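Local atomic coordinates of putative methylase (Clostridium difficile, PDB entry 3LDU), a protein that probably methylates guanine bases of ribosomal RNA through a Rossmann-like methyltransferase domain, next to an RNA-binding THUMP region, and binds GTP. Residues E68-K72 against D152-I156. Sequence-based numbering, arbitrary orientation.
Sequences EFEAK and DKVTI
Phe69 and Val154 form a hydrogen-bonded antiparallel pair where strand 63-70 meets strand 153-159 in the mixed sheet that runs from the RlmL ferredoxin-like region into the THUMP domain, away from the GTP pocket. Two backbone bonds define the pair: Phe69 N to Val154 O (3.0 Å) and Val154 N to Phe69 O (2.7 Å). Past the end of strand 63-70, Ala71 N still donates to Asp152 O at 3.0 Å, with an N-H...O angle of 164°. On the face covered by helix 74-82, Val154 CB approaches the Phe69 ring obliquely, off-centre and 4.2 Å from its centroid, in a CH-pi contact. A chi1 of 52°, placing CG between the backbone N and the carbonyl carbon, carries that ring alongside Val154, and Phe69 CZ reaches Ile156 CD1 at 4.0 Å. Ala71 CB extends this apolar patch by touching Val154 CG2 at 3.6 Å. The polar end of the contact centres on Asp152. Its OD1 accepts bonds from Lys107 N and from a water that also donates to Ala71 O, which ties both segments together. The chi4 bend (-73°) swings Lys72 NZ towards Asp152 OD2, met from above the carboxylate plane in a 3.0 Å salt bridge.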
# COMPACT_ATOMS: atom_id res chain seq x y z
N GLU A 68 22.16 8.90 -4.75
CA GLU A 68 21.50 10.18 -4.63
C GLU A 68 22.53 11.28 -4.82
O GLU A 68 23.63 11.22 -4.26
CB GLU A 68 20.79 10.31 -3.27
CG GLU A 68 20.20 11.68 -3.01
CD GLU A 68 19.33 11.72 -1.76
OE1 GLU A 68 18.55 12.69 -1.60
OE2 GLU A 68 19.43 10.79 -0.93
N PHE A 69 22.21 12.26 -5.66
CA PHE A 69 23.13 13.35 -5.95
C PHE A 69 22.36 14.52 -6.51
O PHE A 69 21.22 14.38 -6.94
CB PHE A 69 24.19 12.90 -6.96
CG PHE A 69 23.62 12.27 -8.21
CD1 PHE A 69 23.11 13.05 -9.24
CD2 PHE A 69 23.61 10.89 -8.37
CE1 PHE A 69 22.58 12.46 -10.39
CE2 PHE A 69 23.10 10.30 -9.51
CZ PHE A 69 22.58 11.09 -10.53
N GLU A 70 22.98 15.69 -6.51
CA GLU A 70 22.38 16.86 -7.11
C GLU A 70 22.65 16.86 -8.61
O GLU A 70 23.73 16.49 -9.05
CB GLU A 70 22.95 18.13 -6.47
CG GLU A 70 22.33 19.40 -7.00
CD GLU A 70 22.79 20.60 -6.22
OE1 GLU A 70 23.62 21.37 -6.76
OE2 GLU A 70 22.33 20.76 -5.07
N ALA A 71 21.67 17.28 -9.40
CA ALA A 71 21.88 17.44 -10.84
C ALA A 71 21.04 18.60 -11.33
O ALA A 71 19.82 18.54 -11.31
CB ALA A 71 21.51 16.16 -11.58
N LYS A 72 21.69 19.67 -11.77
CA LYS A 72 20.97 20.85 -12.25
C LYS A 72 21.01 20.98 -13.77
O LYS A 72 20.37 21.86 -14.35
CB LYS A 72 21.53 22.11 -11.60
CG LYS A 72 21.24 22.21 -10.10
CD LYS A 72 21.84 23.47 -9.50
CE LYS A 72 21.63 23.56 -7.99
NZ LYS A 72 20.22 23.87 -7.61
N ASP A 152 15.99 19.35 -7.32
CA ASP A 152 17.30 19.08 -7.94
C ASP A 152 18.10 17.94 -7.32
O ASP A 152 19.22 17.67 -7.75
CB ASP A 152 18.15 20.35 -8.00
CG ASP A 152 17.46 21.47 -8.75
OD1 ASP A 152 16.78 21.17 -9.75
OD2 ASP A 152 17.60 22.64 -8.34
N LYS A 153 17.54 17.25 -6.32
CA LYS A 153 18.21 16.08 -5.76
C LYS A 153 17.67 14.85 -6.50
O LYS A 153 16.47 14.59 -6.49
CB LYS A 153 17.95 15.95 -4.26
CG LYS A 153 18.21 17.23 -3.45
CD LYS A 153 17.42 17.24 -2.12
CE LYS A 153 15.99 17.79 -2.27
NZ LYS A 153 14.88 16.82 -1.91
N VAL A 154 18.56 14.12 -7.15
CA VAL A 154 18.18 12.96 -7.94
C VAL A 154 18.37 11.71 -7.09
O VAL A 154 19.41 11.53 -6.46
CB VAL A 154 19.09 12.83 -9.17
CG1 VAL A 154 18.74 11.58 -9.98
CG2 VAL A 154 19.00 14.11 -10.03
N THR A 155 17.36 10.86 -7.05
CA THR A 155 17.51 9.55 -6.43
C THR A 155 17.30 8.52 -7.52
O THR A 155 16.29 8.55 -8.22
CB THR A 155 16.49 9.32 -5.31
OG1 THR A 155 16.76 10.23 -4.23
CG2 THR A 155 16.62 7.90 -4.80
N ILE A 156 18.27 7.63 -7.71
CA ILE A 156 18.10 6.54 -8.65
C ILE A 156 17.94 5.24 -7.87
O ILE A 156 18.69 4.97 -6.93
CB ILE A 156 19.29 6.43 -9.66
CG1 ILE A 156 19.45 7.73 -10.45
CG2 ILE A 156 19.05 5.30 -10.65
CD1 ILE A 156 20.63 7.72 -11.40
O HOH W 1 17.08 19.25 -11.57